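Local coordinates for putative C39-like peptidase (Bacillus anthracis, PDB 3ERV), which is of unknown function but, as a putative C39-like member of the papain-like cysteine peptidase clan, probably cleaves peptide bonds with a cysteine nucleophile, at residues A[32-37]-A[59-64]; A[136-139]-A[144-147]; A[55-60]-A[193-198]. One frame throughout, in Å; residues are numbered along the deposited sequence.

Contact 1. Residues A[32-37]-A[59-64]. With EDO (1,2-ethanediol), chain C.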
loop_
_atom_site.group_PDB
_atom_site.type_symbol
_atom_site.label_atom_id
_atom_site.label_comp_id
_atom_site.label_asym_id
_atom_site.label_seq_id
_atom_site.Cartn_x
_atom_site.Cartn_y
_atom_site.Cartn_z
ATOM N N VAL A 32 4.799 19.424 5.563
ATOM C CA VAL A 32 5.453 18.912 4.379
ATOM C C VAL A 32 4.462 18.231 3.434
ATOM O O VAL A 32 3.633 17.430 3.875
ATOM C CB VAL A 32 6.566 17.939 4.759
ATOM C CG1 VAL A 32 7.257 17.411 3.507
ATOM C CG2 VAL A 32 7.549 18.651 5.638
ATOM N N ILE A 33 4.540 18.574 2.143
ATOM C CA ILE A 33 3.757 17.863 1.139
ATOM C C ILE A 33 4.444 17.747 -0.231
ATOM O O ILE A 33 4.954 18.731 -0.769
ATOM C CB ILE A 33 2.370 18.473 0.951
ATOM C CG1 ILE A 33 1.589 17.642 -0.064
ATOM C CG2 ILE A 33 2.483 19.945 0.515
ATOM C CD1 ILE A 33 0.181 17.432 0.345
ATOM N N LEU A 34 4.434 16.525 -0.773
ATOM C CA LEU A 34 5.017 16.223 -2.069
ATOM C C LEU A 34 3.854 16.257 -3.044
ATOM O O LEU A 34 3.340 15.212 -3.503
ATOM C CB LEU A 34 5.673 14.831 -2.031
ATOM C CG LEU A 34 6.784 14.609 -0.992
ATOM C CD1 LEU A 34 7.183 13.154 -0.987
ATOM C CD2 LEU A 34 8.041 15.494 -1.233
ATOM N N SER A 35 3.441 17.479 -3.372
ATOM C CA SER A 35 2.181 17.680 -4.044
ATOM C C SER A 35 2.268 17.329 -5.532
ATOM O O SER A 35 1.253 17.268 -6.208
ATOM C CB SER A 35 1.713 19.123 -3.818
ATOM O OG SER A 35 2.670 20.040 -4.325
ATOM N N ASN A 36 3.465 17.035 -6.042
ATOM C CA ASN A 36 3.571 16.639 -7.464
ATOM C C ASN A 36 3.761 15.159 -7.738
ATOM O O ASN A 36 4.069 14.732 -8.888
ATOM C CB ASN A 36 4.563 17.525 -8.252
ATOM C CG ASN A 36 3.980 18.905 -8.529
ATOM O OD1 ASN A 36 2.786 19.148 -8.237
ATOM N ND2 ASN A 36 4.774 19.798 -9.139
ATOM N N VAL A 37 3.559 14.377 -6.687
ATOM C CA VAL A 37 3.426 12.930 -6.830
ATOM C C VAL A 37 2.240 12.745 -7.790
ATOM O O VAL A 37 1.163 13.295 -7.565
ATOM C CB VAL A 37 3.160 12.239 -5.423
ATOM C CG1 VAL A 37 2.703 10.758 -5.577
ATOM C CG2 VAL A 37 4.402 12.407 -4.505
ATOM N N LEU A 59 6.504 4.693 -8.140
ATOM C CA LEU A 59 7.501 4.403 -9.197
ATOM C C LEU A 59 7.641 5.531 -10.248
ATOM O O LEU A 59 8.762 5.900 -10.618
ATOM C CB LEU A 59 7.126 3.090 -9.906
ATOM C CG LEU A 59 7.409 1.827 -9.037
ATOM C CD1 LEU A 59 7.044 0.541 -9.790
ATOM C CD2 LEU A 59 8.884 1.814 -8.627
ATOM N N GLN A 60 6.512 6.035 -10.756
ATOM C CA GLN A 60 6.499 7.218 -11.628
ATOM C C GLN A 60 7.240 8.413 -11.038
ATOM O O GLN A 60 8.094 9.016 -11.713
ATOM C CB GLN A 60 5.056 7.635 -11.982
ATOM C CG GLN A 60 4.431 6.663 -12.901
ATOM C CD GLN A 60 2.999 6.996 -13.239
ATOM O OE1 GLN A 60 2.484 8.070 -12.868
ATOM N NE2 GLN A 60 2.328 6.069 -13.962
ATOM N N TYR A 61 6.907 8.784 -9.800
ATOM C CA TYR A 61 7.602 9.908 -9.153
ATOM C C TYR A 61 9.098 9.632 -9.004
ATOM O O TYR A 61 9.906 10.538 -9.088
ATOM C CB TYR A 61 7.060 10.129 -7.753
ATOM C CG TYR A 61 7.382 11.460 -7.140
ATOM C CD1 TYR A 61 6.953 12.645 -7.743
ATOM C CD2 TYR A 61 8.088 11.533 -5.933
ATOM C CE1 TYR A 61 7.189 13.879 -7.127
ATOM C CE2 TYR A 61 8.369 12.754 -5.326
ATOM C CZ TYR A 61 7.905 13.912 -5.920
ATOM O OH TYR A 61 8.154 15.093 -5.317
ATOM N N ALA A 62 9.453 8.381 -8.766
ATOM C CA ALA A 62 10.867 8.002 -8.716
ATOM C C ALA A 62 11.559 8.032 -10.098
ATOM O O ALA A 62 12.761 7.823 -10.174
ATOM C CB ALA A 62 11.020 6.638 -8.062
ATOM N N GLY A 63 10.816 8.283 -11.187
ATOM C CA GLY A 63 11.445 8.362 -12.483
ATOM C C GLY A 63 11.220 7.168 -13.406
ATOM O O GLY A 63 11.748 7.130 -14.516
ATOM N N ILE A 64 10.425 6.186 -12.972
ATOM C CA ILE A 64 10.211 4.989 -13.795
ATOM C C ILE A 64 8.984 5.170 -14.700
ATOM O O ILE A 64 7.926 5.619 -14.218
ATOM C CB ILE A 64 9.998 3.719 -12.910
ATOM C CG1 ILE A 64 11.124 3.591 -11.867
ATOM C CG2 ILE A 64 9.791 2.447 -13.818
ATOM C CD1 ILE A 64 12.525 3.417 -12.481
HETATM C C1 EDO C . -0.892 17.010 -8.798
HETATM O O1 EDO C . -0.018 18.145 -8.610
HETATM C C2 EDO C . -0.093 15.725 -9.071
HETATM O O2 EDO C . -0.143 15.345 -10.448
HETATM O O HOH W 1 6.312 17.075 -5.186
#
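Val37 sets its CG2 methyl over the face of the Tyr61 ring. This is a CH-pi contact: CG2 lies 3.8 Å from the ring centroid and only 1° off the ring normal, so the methyl is centred. Val37 CA and the peptide before it border the same ring, with Val37 CA 3.7 Å from Tyr61 CD1. Asn36 O comes obliquely to Tyr61 CE1 at 3.7 Å. At the far end of the ring, Leu34 CD2 packs against Tyr61 OH at 4.1 Å. One water joins the segments by polar bonds. It accepts from Asn36 N at 3.0 Å and is also bonded to Tyr61 OH at 2.7 Å. The 32-37 segment leaves the short strand 32-33 through a type I beta turn from Leu34 to Val37, closed by Val37 N to Leu34 O. Past Tyr61 the chain leaves helix 50-61 through a Schellman motif, with Gly63 at positive phi. Tyr61 has CG swung to the side opposite the backbone N (chi1 -163°), which carries the ring across to the 34-37 turn. Val37 also touches Ile183 of strand 177-185, while Tyr61 also touches Tyr223. A 1,2-ethanediol, probably from the crystallisation liquor, donates from O1 to Ser35 O.

Contact 2. Residues A[136-139]-A[144-147]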
loop_
_atom_site.group_PDB
_atom_site.type_symbol
_atom_site.label_atom_id
_atom_site.label_comp_id
_atom_site.label_asym_id
_atom_site.label_seq_id
_atom_site.Cartn_x
_atom_site.Cartn_y
_atom_site.Cartn_z
ATOM N N TYR A 136 7.768 9.754 8.011
ATOM C CA TYR A 136 7.747 11.205 7.858
ATOM C C TYR A 136 9.124 11.748 7.422
ATOM O O TYR A 136 9.212 12.708 6.642
ATOM C CB TYR A 136 7.273 11.878 9.162
ATOM C CG TYR A 136 5.855 11.515 9.570
ATOM C CD1 TYR A 136 4.840 11.452 8.633
ATOM C CD2 TYR A 136 5.528 11.286 10.909
ATOM C CE1 TYR A 136 3.544 11.133 8.993
ATOM C CE2 TYR A 136 4.251 10.989 11.286
ATOM C CZ TYR A 136 3.251 10.902 10.331
ATOM O OH TYR A 136 1.959 10.584 10.706
ATOM N N LYS A 137 10.195 11.131 7.923
ATOM C CA LYS A 137 11.527 11.502 7.496
ATOM C C LYS A 137 11.652 11.261 6.002
ATOM O O LYS A 137 12.205 12.102 5.293
ATOM C CB LYS A 137 12.589 10.673 8.221
ATOM C CG LYS A 137 13.117 11.319 9.519
ATOM C CD LYS A 137 13.901 10.320 10.387
ATOM C CE LYS A 137 14.588 9.227 9.547
ATOM N NZ LYS A 137 15.697 9.705 8.649
ATOM N N SER A 138 11.173 10.099 5.543
ATOM C CA SER A 138 11.210 9.754 4.108
ATOM C C SER A 138 10.516 10.845 3.299
ATOM O O SER A 138 11.064 11.357 2.329
ATOM C CB SER A 138 10.525 8.412 3.826
ATOM O OG SER A 138 10.558 8.105 2.421
ATOM N N VAL A 139 9.304 11.194 3.712
ATOM C CA VAL A 139 8.520 12.190 3.001
ATOM C C VAL A 139 9.241 13.534 3.017
ATOM O O VAL A 139 9.346 14.243 2.006
ATOM C CB VAL A 139 7.146 12.348 3.669
ATOM C CG1 VAL A 139 6.367 13.527 3.032
ATOM C CG2 VAL A 139 6.368 10.991 3.621
ATOM N N PRO A 144 7.977 9.743 -1.194
ATOM C CA PRO A 144 6.654 9.322 -0.687
ATOM C C PRO A 144 6.658 7.819 -0.345
ATOM O O PRO A 144 7.578 7.069 -0.751
ATOM C CB PRO A 144 5.713 9.605 -1.872
ATOM C CG PRO A 144 6.576 9.415 -3.116
ATOM C CD PRO A 144 8.019 9.832 -2.676
ATOM N N VAL A 145 5.657 7.376 0.404
ATOM C CA VAL A 145 5.695 6.034 0.972
ATOM C C VAL A 145 4.360 5.317 0.677
ATOM O O VAL A 145 3.301 5.849 0.967
ATOM C CB VAL A 145 5.932 6.126 2.519
ATOM C CG1 VAL A 145 6.062 4.712 3.192
ATOM C CG2 VAL A 145 7.123 7.043 2.803
ATOM N N VAL A 146 4.425 4.122 0.101
ATOM C CA VAL A 146 3.247 3.329 -0.099
ATOM C C VAL A 146 2.909 2.614 1.223
ATOM O O VAL A 146 3.779 1.971 1.833
ATOM C CB VAL A 146 3.469 2.309 -1.211
ATOM C CG1 VAL A 146 2.256 1.315 -1.326
ATOM C CG2 VAL A 146 3.785 3.028 -2.525
ATOM N N ILE A 147 1.658 2.733 1.677
ATOM C CA ILE A 147 1.306 2.130 2.963
ATOM C C ILE A 147 0.052 1.245 2.928
ATOM O O ILE A 147 -0.923 1.539 2.232
ATOM C CB ILE A 147 1.214 3.185 4.094
ATOM C CG1 ILE A 147 -0.005 4.060 3.878
ATOM C CG2 ILE A 147 2.527 4.037 4.235
ATOM C CD1 ILE A 147 -1.161 3.656 4.767
#
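Val145 pushes its CG2 methyl against Ser138 and Val139 on helix 132-140. The tight part is at Ser138, where Val145 CG2 lies 3.6 Å from Ser138 OG and 3.8 Å from Ser138 CB. The methyl thus rests alongside the whole short side chain. Val139 is looser. Its CG2 meets Val145 CG2 at 4.1 Å, and the two valine side chains cross at about a right angle. Ser138 OG stands anti to the backbone N (chi1 179°), which carries the hydroxyl out to the start of the strand. There it is hydrogen-bonded to Gln143 O and to Ser222 OG, so the oxygen beside the methyl has polar partners of its own. Pro144 O also bonds to Ser222 OG. The solvent side lies along the helix at Lys137, which is exposed and does not reach the strand. Val139, Pro144 and Val145 are all buried. The arrangement is a short helix-to-strand connection: the chain leaves helix 132-140, turns back through a few residues, and enters strand 145-150. That strand lies between 177-185 and 220-223 and is antiparallel to both, with Val139 reaching Leu182 of the first and Val145 reaching Ala220 and Ser222 of the second.

Contact 3. Residues A[55-60]-A[193-198]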
loop_
_atom_site.group_PDB
_atom_site.type_symbol
_atom_site.label_atom_id
_atom_site.label_comp_id
_atom_site.label_asym_id
_atom_site.label_seq_id
_atom_site.Cartn_x
_atom_site.Cartn_y
_atom_site.Cartn_z
ATOM N N LEU A 55 1.713 1.832 -5.803
ATOM C CA LEU A 55 3.031 1.519 -6.238
ATOM C C LEU A 55 3.340 2.213 -7.573
ATOM O O LEU A 55 4.418 2.755 -7.712
ATOM C CB LEU A 55 3.264 -0.007 -6.328
ATOM C CG LEU A 55 4.737 -0.315 -6.706
ATOM C CD1 LEU A 55 5.726 0.169 -5.607
ATOM C CD2 LEU A 55 4.936 -1.839 -7.032
ATOM N N ALA A 56 2.400 2.219 -8.522
ATOM C CA ALA A 56 2.616 2.917 -9.780
ATOM C C ALA A 56 2.929 4.426 -9.625
ATOM O O ALA A 56 3.930 4.935 -10.152
ATOM C CB ALA A 56 1.433 2.653 -10.773
ATOM N N MET A 57 2.134 5.111 -8.824
ATOM C CA MET A 57 2.388 6.524 -8.479
ATOM C C MET A 57 3.790 6.737 -7.887
ATOM O O MET A 57 4.495 7.704 -8.254
ATOM C CB MET A 57 1.330 7.036 -7.461
ATOM C CG MET A 57 -0.090 7.331 -8.051
ATOM S SD MET A 57 -1.349 8.025 -6.867
ATOM C CE MET A 57 -2.155 6.535 -6.276
ATOM N N MET A 58 4.191 5.864 -6.962
ATOM C CA MET A 58 5.514 5.946 -6.326
ATOM C C MET A 58 6.616 5.766 -7.346
ATOM O O MET A 58 7.565 6.585 -7.414
ATOM C CB MET A 58 5.660 4.871 -5.213
ATOM C CG MET A 58 6.915 4.981 -4.212
ATOM S SD MET A 58 7.490 3.440 -3.401
ATOM C CE MET A 58 8.370 2.749 -4.826
ATOM N N LEU A 59 6.504 4.693 -8.140
ATOM C CA LEU A 59 7.501 4.403 -9.197
ATOM C C LEU A 59 7.641 5.531 -10.248
ATOM O O LEU A 59 8.762 5.900 -10.618
ATOM C CB LEU A 59 7.126 3.090 -9.906
ATOM C CG LEU A 59 7.409 1.827 -9.037
ATOM C CD1 LEU A 59 7.044 0.541 -9.790
ATOM C CD2 LEU A 59 8.884 1.814 -8.627
ATOM N N GLN A 60 6.512 6.035 -10.756
ATOM C CA GLN A 60 6.499 7.218 -11.628
ATOM C C GLN A 60 7.240 8.413 -11.038
ATOM O O GLN A 60 8.094 9.016 -11.713
ATOM C CB GLN A 60 5.056 7.635 -11.982
ATOM C CG GLN A 60 4.431 6.663 -12.901
ATOM C CD GLN A 60 2.999 6.996 -13.239
ATOM O OE1 GLN A 60 2.484 8.070 -12.868
ATOM N NE2 GLN A 60 2.328 6.069 -13.962
ATOM N N ARG A 193 -2.339 10.184 -1.457
ATOM C CA ARG A 193 -2.972 9.816 -2.740
ATOM C C ARG A 193 -3.727 8.502 -2.519
ATOM O O ARG A 193 -3.135 7.473 -2.161
ATOM C CB ARG A 193 -1.921 9.633 -3.855
ATOM C CG ARG A 193 -1.253 10.911 -4.298
ATOM C CD ARG A 193 -1.995 11.654 -5.402
ATOM N NE ARG A 193 -1.131 12.768 -5.787
ATOM C CZ ARG A 193 -1.267 14.023 -5.386
ATOM N NH1 ARG A 193 -2.311 14.365 -4.609
ATOM N NH2 ARG A 193 -0.362 14.935 -5.782
ATOM N N ASP A 194 -5.038 8.544 -2.709
ATOM C CA ASP A 194 -5.884 7.380 -2.518
ATOM C C ASP A 194 -6.455 6.932 -3.870
ATOM O O ASP A 194 -7.287 7.654 -4.458
ATOM C CB ASP A 194 -7.012 7.766 -1.569
ATOM C CG ASP A 194 -7.873 6.597 -1.186
ATOM O OD1 ASP A 194 -8.066 5.668 -2.015
ATOM O OD2 ASP A 194 -8.339 6.616 -0.023
ATOM N N PRO A 195 -6.022 5.745 -4.364
ATOM C CA PRO A 195 -6.398 5.267 -5.699
ATOM C C PRO A 195 -7.906 5.025 -5.869
ATOM O O PRO A 195 -8.366 4.823 -6.988
ATOM C CB PRO A 195 -5.602 3.949 -5.870
ATOM C CG PRO A 195 -5.207 3.531 -4.481
ATOM C CD PRO A 195 -5.180 4.774 -3.617
ATOM N N LEU A 196 -8.659 5.065 -4.772
ATOM C CA LEU A 196 -10.113 5.021 -4.827
ATOM C C LEU A 196 -10.818 6.368 -4.617
ATOM O O LEU A 196 -12.038 6.414 -4.610
ATOM C CB LEU A 196 -10.645 4.068 -3.784
ATOM C CG LEU A 196 -10.658 2.591 -4.199
ATOM C CD1 LEU A 196 -11.108 1.749 -3.002
ATOM C CD2 LEU A 196 -11.569 2.381 -5.399
ATOM N N LYS A 197 -10.092 7.454 -4.414
ATOM C CA LYS A 197 -10.768 8.742 -4.237
ATOM C C LYS A 197 -10.348 9.735 -5.294
ATOM O O LYS A 197 -9.165 10.041 -5.451
ATOM C CB LYS A 197 -10.495 9.338 -2.866
ATOM C CG LYS A 197 -10.997 8.537 -1.699
ATOM C CD LYS A 197 -10.323 9.030 -0.406
ATOM C CE LYS A 197 -11.047 8.568 0.826
ATOM N NZ LYS A 197 -12.391 9.138 0.781
ATOM N N ASP A 198 -11.326 10.268 -6.005
ATOM C CA ASP A 198 -11.046 11.115 -7.161
ATOM C C ASP A 198 -10.636 12.543 -6.797
ATOM O O ASP A 198 -11.372 13.497 -7.078
ATOM C CB ASP A 198 -12.275 11.160 -8.056
ATOM C CG ASP A 198 -11.928 11.433 -9.498
ATOM O OD1 ASP A 198 -10.739 11.720 -9.791
ATOM O OD2 ASP A 198 -12.849 11.339 -10.343
#
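Met57 reaches out from helix 50-61 and sets its thioether on Arg193 and Pro195. Its CB points toward the 193-198 segment. CG stands anti to the carbonyl carbon (chi1 -75°), and the chain stays extended at the next bond. SD makes the closest approach, 3.5 Å from Arg193 CB. It also lies 3.9 Å from Arg193 CG and 4.0 Å from Arg193 CD, resting along the aliphatic part of the arginine. At SD the chain bends (chi3 -92°). Met57 CE lies 3.9 Å from Arg193 CB and 4.3 Å from Pro195 CB, so the methyl bridges the two residues. The arginine bends at chi2, and its guanidinium group leaves the sulfur behind. Its NH2 is hydrogen-bonded to Val37 O, and its NH1 makes a weak bond to Leu200 O. Between the two touching residues, Asp194 points away from the helix. Its OD1 accepts from Leu196 N at 2.9 Å, an Asx turn, and a type I beta turn runs from Asp194 to Lys197. The same OD1 is hydrogen-bonded to His178 NE2. Cys50, at the start of helix 50-61, touches Pro195. Cys50, His178 and Asp194 fit the Cys-His-Asp triad expected of a C39-like peptidase, although this role is unconfirmed here. The contact itself is apolar and buried. Probably it is mainly dispersion between the thioether, the arginine methylenes and Pro195 CB that joins the cysteine-bearing helix to the aspartate-bearing loop, while the guanidinium of Arg193 and OD1 of Asp194 bond to partners other than the helix.

In the fold
Contacts 1 and 3 share helix 50-61: contact 1 uses its C-terminal end, near the surface, and contact 3 its buried middle. Contact 2 is also buried, but lies between helix 132-140 and a sheet strand. Chemistry follows place. Partly buried contact 1 combines an aromatic face with a bridging water, whereas contact 3 is apolar and contact 2 packs methyls beside a bonded hydroxyl. The three adjoin one another. Pro144 packs on Leu34, Val37 and Tyr61, joining contacts 1 and 2. Val146 packs on Met58, joining contacts 2 and 3. Arg193 of contact 3 reaches Val37 O of contact 1.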